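Local coordinates for DUF3299 domain-containing protein (PDB 4HSP), which is of unknown function but probably has an OB-like curled beta domain, and is found as several subunits in the crystal, at residues 9-14 with 50-55; 62-67 with 128-133; 80-83 with 88-91. All coordinates share one frame; numbering follows the deposited sequence.

Interaction 1: 9-14 with 50-55. With EDO (1,2-ethanediol), chain G; EDO (1,2-ethanediol), chain E; EDO (1,2-ethanediol), chain D; EDO (1,2-ethanediol), chain C.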
loop_
_atom_site.group_PDB
_atom_site.type_symbol
_atom_site.label_atom_id
_atom_site.label_comp_id
_atom_site.label_asym_id
_atom_site.label_seq_id
_atom_site.Cartn_x
_atom_site.Cartn_y
_atom_site.Cartn_z
ATOM N N SER A 9 2.997 -7.300 -25.966
ATOM C CA SER A 9 3.194 -8.358 -26.968
ATOM C C SER A 9 3.986 -7.869 -28.184
ATOM O O SER A 9 4.574 -8.703 -28.869
ATOM C CB SER A 9 1.863 -8.958 -27.424
ATOM O OG SER A 9 1.007 -7.965 -27.961
ATOM N N GLN A 10 4.025 -6.527 -28.444
ATOM C CA GLN A 10 4.783 -5.936 -29.562
ATOM C C GLN A 10 6.293 -5.887 -29.228
ATOM O O GLN A 10 7.116 -5.587 -30.098
ATOM C CB GLN A 10 4.273 -4.535 -29.900
ATOM C CG GLN A 10 2.898 -4.484 -30.559
ATOM C CD GLN A 10 2.472 -3.056 -30.770
ATOM O OE1 GLN A 10 1.753 -2.470 -29.967
ATOM N NE2 GLN A 10 2.958 -2.439 -31.819
ATOM N N LEU A 11 6.652 -6.216 -27.972
ATOM C CA LEU A 11 8.034 -6.210 -27.522
ATOM C C LEU A 11 8.640 -7.599 -27.653
ATOM O O LEU A 11 9.829 -7.763 -27.409
ATOM C CB LEU A 11 8.113 -5.687 -26.072
ATOM C CG LEU A 11 8.378 -4.188 -25.876
ATOM C CD1 LEU A 11 7.348 -3.300 -26.625
ATOM C CD2 LEU A 11 8.448 -3.858 -24.410
ATOM N N ILE A 12 7.835 -8.584 -28.069
ATOM C CA ILE A 12 8.273 -9.956 -28.298
ATOM C C ILE A 12 8.336 -10.183 -29.812
ATOM O O ILE A 12 7.297 -10.114 -30.481
ATOM C CB ILE A 12 7.404 -11.031 -27.580
ATOM C CG1 ILE A 12 7.371 -10.808 -26.046
ATOM C CG2 ILE A 12 7.943 -12.421 -27.900
ATOM C CD1 ILE A 12 6.371 -11.574 -25.336
ATOM N N PRO A 13 9.541 -10.451 -30.378
ATOM C CA PRO A 13 9.637 -10.679 -31.824
ATOM C C PRO A 13 8.948 -11.966 -32.263
ATOM O O PRO A 13 8.713 -12.867 -31.457
ATOM C CB PRO A 13 11.147 -10.748 -32.069
ATOM C CG PRO A 13 11.725 -11.081 -30.837
ATOM C CD PRO A 13 10.873 -10.521 -29.752
ATOM N N ALA A 14 8.578 -12.012 -33.539
ATOM C CA ALA A 14 7.945 -13.155 -34.184
ATOM C C ALA A 14 8.860 -14.378 -34.046
ATOM O O ALA A 14 10.059 -14.290 -34.356
ATOM C CB ALA A 14 7.695 -12.826 -35.648
ATOM N N LYS A 50 14.140 -5.200 -32.845
ATOM C CA LYS A 50 15.104 -4.173 -33.233
ATOM C C LYS A 50 14.471 -2.979 -33.984
ATOM O O LYS A 50 15.063 -1.900 -33.978
ATOM C CB LYS A 50 16.212 -4.791 -34.103
ATOM C CG LYS A 50 17.137 -5.767 -33.360
ATOM C CD LYS A 50 18.152 -6.347 -34.350
ATOM C CE LYS A 50 19.061 -7.408 -33.773
ATOM N NZ LYS A 50 20.027 -7.896 -34.798
ATOM N N ALA A 51 13.275 -3.152 -34.601
ATOM C CA ALA A 51 12.590 -2.073 -35.344
ATOM C C ALA A 51 11.993 -1.004 -34.412
ATOM O O ALA A 51 11.471 0.014 -34.878
ATOM C CB ALA A 51 11.495 -2.653 -36.232
ATOM N N LEU A 52 12.072 -1.236 -33.110
ATOM C CA LEU A 52 11.544 -0.320 -32.116
ATOM C C LEU A 52 12.580 0.726 -31.717
ATOM O O LEU A 52 12.217 1.701 -31.070
ATOM C CB LEU A 52 11.069 -1.110 -30.861
ATOM C CG LEU A 52 9.850 -2.062 -31.030
ATOM C CD1 LEU A 52 9.506 -2.753 -29.731
ATOM C CD2 LEU A 52 8.607 -1.348 -31.609
ATOM N N ASP A 53 13.853 0.536 -32.102
ATOM C CA ASP A 53 14.950 1.409 -31.685
ATOM C C ASP A 53 14.815 2.822 -32.205
ATOM O O ASP A 53 14.731 3.031 -33.411
ATOM C CB ASP A 53 16.325 0.832 -32.093
ATOM C CG ASP A 53 17.518 1.502 -31.409
ATOM O OD1 ASP A 53 17.568 1.499 -30.157
ATOM O OD2 ASP A 53 18.419 1.994 -32.131
ATOM N N GLY A 54 14.822 3.778 -31.281
ATOM C CA GLY A 54 14.766 5.203 -31.592
ATOM C C GLY A 54 13.393 5.819 -31.717
ATOM O O GLY A 54 13.290 7.015 -31.968
ATOM N N ILE A 55 12.325 5.041 -31.542
ATOM C CA ILE A 55 10.981 5.615 -31.713
ATOM C C ILE A 55 10.529 6.362 -30.437
ATOM O O ILE A 55 11.108 6.175 -29.366
ATOM C CB ILE A 55 9.932 4.528 -32.148
ATOM C CG1 ILE A 55 9.528 3.605 -30.976
ATOM C CG2 ILE A 55 10.372 3.743 -33.420
ATOM C CD1 ILE A 55 8.293 2.857 -31.185
HETATM C C1 EDO G . 3.751 -8.970 -32.127
HETATM O O1 EDO G . 2.589 -8.228 -31.741
HETATM C C2 EDO G . 4.913 -8.035 -32.594
HETATM O O2 EDO G . 6.141 -8.767 -32.661
HETATM C C1 EDO E . 10.856 -9.498 -35.403
HETATM O O1 EDO E . 9.446 -9.246 -35.210
HETATM C C2 EDO E . 11.723 -8.361 -34.749
HETATM O O2 EDO E . 13.135 -8.621 -34.745
HETATM C C1 EDO D . -2.288 0.157 -29.559
HETATM O O1 EDO D . -3.105 0.904 -30.442
HETATM C C2 EDO D . -1.709 -1.068 -30.292
HETATM O O2 EDO D . -0.341 -0.834 -30.587
HETATM C C1 EDO C . 3.768 1.263 -33.296
HETATM O O1 EDO C . 2.476 0.752 -32.903
HETATM C C2 EDO C . 4.668 0.178 -33.980
HETATM O O2 EDO C . 5.986 0.690 -34.233
#
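The carboxamide oxygen of Q10 has two polar neighbours: it is hydrogen-bonded to the backbone N of T7, and O2 of 1,2-ethanediol D lies 2.7 Å from Q10 OE1. For the glycol this is a close approach whose hydrogen bond is only possible, since the hydroxyl could turn to another acceptor. Q10 and L11 lie at the end of a short 3-10 segment, and facing them is the 3-10 turn 50-52, which runs through a type II turn from L52 to I55 into strand 55-68. At the start of that strand G54 and I55 both pair with F121, a G1 beta bulge, and G54 supplies the positive phi of 89° usual at this place in a type II turn and a G1 bulge. The sequence family is placed in the OB clan, so this contact sits where two loops meet at the entry to a strand of a probably OB-like sheet.

Across the contact the meeting is apolar and small, burying 99 Å² in all. L52 has CD1 anti to CA (chi2 -180°), which makes this methyl the leading point of the side chain. It reaches 3.8 Å from L11 CD1, and the two leucines cross at about a right angle. The same L52 CD1 also packs 3.7 Å from the backbone oxygen Q10 O, a van der Waals approach without a hydrogen bond. L52 leans in addition on F121 and L11 on L6, while L11 O is hydrogen-bonded to the hydroxyl of Y135, which ties the first loop to strand 132-144.

Further glycols, probably from the crystallisation liquor, bind the 9-14 segment. Q10 NE2 makes a weak bond of 3.4 Å to O1 of glycol C. The bond of glycol G is shorter, its O2 donating to I12 O at 2.8 Å.

Interaction 2: 62-67 with 128-133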
loop_
_atom_site.group_PDB
_atom_site.type_symbol
_atom_site.label_atom_id
_atom_site.label_comp_id
_atom_site.label_asym_id
_atom_site.label_seq_id
_atom_site.Cartn_x
_atom_site.Cartn_y
_atom_site.Cartn_z
ATOM N N TYR A 62 3.570 -1.244 -14.504
ATOM C CA TYR A 62 3.803 -1.015 -13.088
ATOM C C TYR A 62 5.256 -0.638 -12.867
ATOM O O TYR A 62 6.129 -1.048 -13.628
ATOM C CB TYR A 62 3.400 -2.282 -12.282
ATOM C CG TYR A 62 1.898 -2.385 -12.137
ATOM C CD1 TYR A 62 1.234 -1.732 -11.101
ATOM C CD2 TYR A 62 1.124 -3.042 -13.099
ATOM C CE1 TYR A 62 -0.152 -1.806 -10.973
ATOM C CE2 TYR A 62 -0.263 -3.138 -12.968
ATOM C CZ TYR A 62 -0.895 -2.513 -11.902
ATOM O OH TYR A 62 -2.259 -2.537 -11.763
ATOM N N ILE A 63 5.510 0.198 -11.856
ATOM C CA ILE A 63 6.850 0.716 -11.578
ATOM C C ILE A 63 7.542 -0.016 -10.404
ATOM O O ILE A 63 6.963 -0.126 -9.322
ATOM C CB ILE A 63 6.745 2.220 -11.313
ATOM C CG1 ILE A 63 6.302 2.965 -12.605
ATOM C CG2 ILE A 63 8.052 2.780 -10.705
ATOM C CD1 ILE A 63 6.081 4.532 -12.412
ATOM N N VAL A 64 8.759 -0.573 -10.694
ATOM C CA VAL A 64 9.692 -1.210 -9.775
ATOM C C VAL A 64 10.807 -0.180 -9.566
ATOM O O VAL A 64 11.676 -0.054 -10.430
ATOM C CB VAL A 64 10.217 -2.591 -10.251
ATOM C CG1 VAL A 64 11.132 -3.210 -9.197
ATOM C CG2 VAL A 64 9.069 -3.542 -10.569
ATOM N N PRO A 65 10.776 0.602 -8.460
ATOM C CA PRO A 65 11.776 1.667 -8.277
ATOM C C PRO A 65 13.198 1.158 -8.106
ATOM O O PRO A 65 13.417 0.114 -7.474
ATOM C CB PRO A 65 11.300 2.396 -7.021
ATOM C CG PRO A 65 10.421 1.468 -6.333
ATOM C CD PRO A 65 9.798 0.594 -7.348
ATOM N N LEU A 66 14.165 1.917 -8.672
ATOM C CA LEU A 66 15.580 1.557 -8.621
ATOM C C LEU A 66 16.442 2.647 -8.016
ATOM O O LEU A 66 17.511 2.344 -7.497
ATOM C CB LEU A 66 16.104 1.242 -10.035
ATOM C CG LEU A 66 15.541 0.034 -10.753
ATOM C CD1 LEU A 66 16.129 -0.066 -12.126
ATOM C CD2 LEU A 66 15.799 -1.242 -9.999
ATOM N N GLU A 67 16.017 3.913 -8.148
ATOM C CA GLU A 67 16.746 5.074 -7.669
ATOM C C GLU A 67 15.783 6.156 -7.159
ATOM O O GLU A 67 14.762 6.418 -7.806
ATOM C CB GLU A 67 17.614 5.637 -8.816
ATOM C CG GLU A 67 18.897 6.313 -8.371
ATOM C CD GLU A 67 20.144 5.797 -9.065
ATOM O OE1 GLU A 67 20.415 4.574 -8.975
ATOM O OE2 GLU A 67 20.855 6.617 -9.694
ATOM N N SER A 128 20.469 -4.778 -13.923
ATOM C CA SER A 128 20.371 -4.487 -12.500
ATOM C C SER A 128 20.462 -5.817 -11.807
ATOM O O SER A 128 20.329 -6.855 -12.463
ATOM C CB SER A 128 19.090 -3.724 -12.154
ATOM O OG SER A 128 17.895 -4.437 -12.419
ATOM N N GLU A 129 20.727 -5.811 -10.511
ATOM C CA GLU A 129 20.833 -7.052 -9.755
ATOM C C GLU A 129 19.441 -7.730 -9.651
ATOM O O GLU A 129 19.343 -8.950 -9.488
ATOM C CB GLU A 129 21.420 -6.749 -8.380
ATOM C CG GLU A 129 22.237 -7.867 -7.771
ATOM C CD GLU A 129 22.960 -7.416 -6.517
ATOM O OE1 GLU A 129 23.831 -6.519 -6.624
ATOM O OE2 GLU A 129 22.620 -7.920 -5.421
ATOM N N LEU A 130 18.386 -6.920 -9.787
ATOM C CA LEU A 130 16.983 -7.291 -9.717
ATOM C C LEU A 130 16.529 -7.983 -10.978
ATOM O O LEU A 130 15.741 -8.921 -10.889
ATOM C CB LEU A 130 16.149 -6.020 -9.488
ATOM C CG LEU A 130 14.833 -6.140 -8.719
ATOM C CD1 LEU A 130 15.011 -6.824 -7.348
ATOM C CD2 LEU A 130 14.241 -4.774 -8.505
ATOM N N ALA A 131 16.966 -7.493 -12.158
ATOM C CA ALA A 131 16.590 -8.030 -13.457
ATOM C C ALA A 131 17.339 -7.363 -14.606
ATOM O O ALA A 131 17.759 -6.218 -14.503
ATOM C CB ALA A 131 15.096 -7.854 -13.672
ATOM N N ALA A 132 17.460 -8.083 -15.723
ATOM C CA ALA A 132 18.014 -7.593 -16.974
ATOM C C ALA A 132 16.860 -7.156 -17.873
ATOM O O ALA A 132 15.799 -7.785 -17.851
ATOM C CB ALA A 132 18.829 -8.682 -17.649
ATOM N N ALA A 133 17.061 -6.074 -18.659
ATOM C CA ALA A 133 16.084 -5.552 -19.613
ATOM C C ALA A 133 16.739 -5.443 -20.982
ATOM O O ALA A 133 17.952 -5.228 -21.062
ATOM C CB ALA A 133 15.553 -4.200 -19.152
#
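L130 has its CG turned close to anti from the backbone N (chi1 -150°), and its chi2 of 54° sets CD2 anti to CA, which makes this methyl the tip that reaches V64 and L66. On the other side V64 directs CG1 anti to its own N, and the two methyls meet closely, V64 CG1 lying 3.5 Å from L130 CD2. L66 meets the same methyl with its lateral branch: its CD1 continues the extended chain, while CD2 stands 4.1 Å from L130 CD2. One leucine methyl is therefore shared by two side chains. V64 and L66 are two apart in the strand and start out from the same face, whereas P65 between them starts out from the other.

Strand 55-68 is a central member of the curled, OB-like sheet expected from the family's clan, and its inward residues V64 and L66 also pack on V80 and L78 of the antiparallel neighbour 73-80. L130 comes from the connection of the hairpin formed by strands 126-127 and 132-144, so the contact places a hairpin turn over the buried face of the sheet. No hydrogen bond crosses between the two segments.

The turn is braced from within by S128. Its OG donates to A131 O at 2.7 Å, approaching in the carbonyl plane on a lone pair with a C=O...O angle of 133°. A131 O also accepts a weak bond from S128 N, at 3.1 Å, so one carbonyl is gripped twice by one residue. At the subunit boundary, L130 packs on A71 of the second subunit.

Interaction 3: 80-83 with 88-91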
loop_
_atom_site.group_PDB
_atom_site.type_symbol
_atom_site.label_atom_id
_atom_site.label_comp_id
_atom_site.label_asym_id
_atom_site.label_seq_id
_atom_site.Cartn_x
_atom_site.Cartn_y
_atom_site.Cartn_z
ATOM N N VAL A 80 7.276 -2.814 -15.913
ATOM C CA VAL A 80 6.903 -4.222 -16.034
ATOM C C VAL A 80 5.383 -4.311 -16.331
ATOM O O VAL A 80 4.633 -3.373 -16.005
ATOM C CB VAL A 80 7.302 -4.982 -14.729
ATOM C CG1 VAL A 80 8.830 -5.091 -14.592
ATOM C CG2 VAL A 80 6.705 -4.294 -13.507
ATOM N N PRO A 81 4.908 -5.435 -16.904
ATOM C CA PRO A 81 3.479 -5.525 -17.258
ATOM C C PRO A 81 2.560 -5.925 -16.092
ATOM O O PRO A 81 1.344 -5.994 -16.269
ATOM C CB PRO A 81 3.447 -6.604 -18.367
ATOM C CG PRO A 81 4.848 -7.113 -18.507
ATOM C CD PRO A 81 5.642 -6.642 -17.352
ATOM N N TYR A 82 3.121 -6.254 -14.936
ATOM C CA TYR A 82 2.291 -6.664 -13.824
ATOM C C TYR A 82 2.902 -6.231 -12.520
ATOM O O TYR A 82 4.131 -6.119 -12.391
ATOM C CB TYR A 82 1.977 -8.183 -13.825
ATOM C CG TYR A 82 3.156 -9.098 -14.052
ATOM C CD1 TYR A 82 3.500 -9.517 -15.327
ATOM C CD2 TYR A 82 3.879 -9.616 -12.981
ATOM C CE1 TYR A 82 4.572 -10.370 -15.546
ATOM C CE2 TYR A 82 4.955 -10.480 -13.188
ATOM C CZ TYR A 82 5.293 -10.860 -14.476
ATOM O OH TYR A 82 6.347 -11.712 -14.720
ATOM N N TYR A 83 2.013 -5.927 -11.565
ATOM C CA TYR A 83 2.396 -5.514 -10.240
ATOM C C TYR A 83 3.063 -6.682 -9.531
ATOM O O TYR A 83 2.645 -7.825 -9.689
ATOM C CB TYR A 83 1.158 -5.014 -9.479
ATOM C CG TYR A 83 1.414 -4.705 -8.024
ATOM C CD1 TYR A 83 1.875 -3.455 -7.626
ATOM C CD2 TYR A 83 1.232 -5.678 -7.041
ATOM C CE1 TYR A 83 2.152 -3.177 -6.285
ATOM C CE2 TYR A 83 1.517 -5.418 -5.704
ATOM C CZ TYR A 83 1.970 -4.165 -5.326
ATOM O OH TYR A 83 2.208 -3.902 -3.993
ATOM N N HIS A 88 7.278 -9.909 -5.503
ATOM C CA HIS A 88 6.360 -10.932 -5.012
ATOM C C HIS A 88 6.360 -12.191 -5.878
ATOM O O HIS A 88 6.067 -13.273 -5.378
ATOM C CB HIS A 88 4.942 -10.356 -4.885
ATOM C CG HIS A 88 4.838 -9.274 -3.845
ATOM N ND1 HIS A 88 4.204 -8.069 -4.115
ATOM C CD2 HIS A 88 5.299 -9.249 -2.571
ATOM C CE1 HIS A 88 4.298 -7.361 -3.005
ATOM N NE2 HIS A 88 4.960 -8.028 -2.053
ATOM N N VAL A 89 6.718 -12.053 -7.149
ATOM C CA VAL A 89 6.834 -13.142 -8.118
ATOM C C VAL A 89 8.164 -12.973 -8.850
ATOM O O VAL A 89 8.681 -11.852 -8.860
ATOM C CB VAL A 89 5.638 -13.164 -9.131
ATOM C CG1 VAL A 89 4.332 -13.637 -8.475
ATOM C CG2 VAL A 89 5.463 -11.813 -9.823
ATOM N N PRO A 90 8.692 -14.008 -9.548
ATOM C CA PRO A 90 9.950 -13.824 -10.308
ATOM C C PRO A 90 9.906 -12.718 -11.370
ATOM O O PRO A 90 8.840 -12.420 -11.903
ATOM C CB PRO A 90 10.148 -15.182 -10.998
ATOM C CG PRO A 90 9.451 -16.146 -10.129
ATOM C CD PRO A 90 8.247 -15.415 -9.592
ATOM N N PRO A 91 11.066 -12.117 -11.720
ATOM C CA PRO A 91 11.070 -11.092 -12.784
ATOM C C PRO A 91 10.521 -11.605 -14.126
ATOM O O PRO A 91 10.733 -12.787 -14.458
ATOM C CB PRO A 91 12.563 -10.766 -12.952
ATOM C CG PRO A 91 13.203 -11.203 -11.732
ATOM C CD PRO A 91 12.426 -12.344 -11.191
HETATM O O HOH W 1 6.317 -13.998 -12.666
#
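Y83 and H88 are the closest residues along the two backbones, with CA atoms 8.5 Å apart, and the segments they belong to share no backbone hydrogen bond; P90 and P91 are extended in polyproline II-like fashion, with psi near 150° in both. Apart from V80, which ends strand 73-80, both segments lie in the long connection to the antiparallel strand 98-102 of the sheet, which is probably OB-like. The contact thus draws the two limbs of this connection together through side chains, burying 181 Å².

Y82 carries one half of it. Its CG lies between the backbone N and the carbonyl carbon (chi1 47°), a torsion that swings the ring across to V89. The ring does not offer its face: V89 CG2 meets the ring rim, in line with its plane, 3.7 Å from Y82 CE2. The valine side chain runs obliquely to the tyrosine. Y82 also packs on P92, further along the proline run.

Y83 and H88 make the other half, a looser meeting close to the short bend that joins the two segments. Y83 CE2 lies 4.1 Å from H88 ND1, beside the imidazole rim, and the hydroxyl follows, with Y83 OH 4.2 Å from H88 CE1. These two rings also serve the assembly: Y83 stacks on Y83 of the third subunit, and H88 meets the ring of Y112 of that subunit with planes at about 55°. The intrachain pair is therefore part of an aromatic cluster at the subunit interface.

A water joins the phenol of Y82 to the proline run. It lies 3.1 Å from Y82 OH, hydrogen-bonded to it, and donates to the carbonyl oxygen P90 O, also at 3.1 Å.

How the interactions relate
From the N terminus, interaction 1 comes first: the chain leaves 9-14 and comes back at 50-55, closing a long loop that includes helix 26-34 and ends where strand 55-68 begins. Interaction 2 then opens on that strand at 62-67 and closes at 128-133, spanning most of the sheet. Interaction 3, 80-83 with 88-91, is a short closure lying wholly within that span, so 2 and 3 nest while 1 precedes both in series. Interactions 2 and 3 touch: Y62 N lies 2.8 Å from V80 O, a probable hydrogen bond between paired strands, and P91 CG packs 3.5 Å from L130 O. Interaction 1 stands apart, its centre about 20 Å from each of the others.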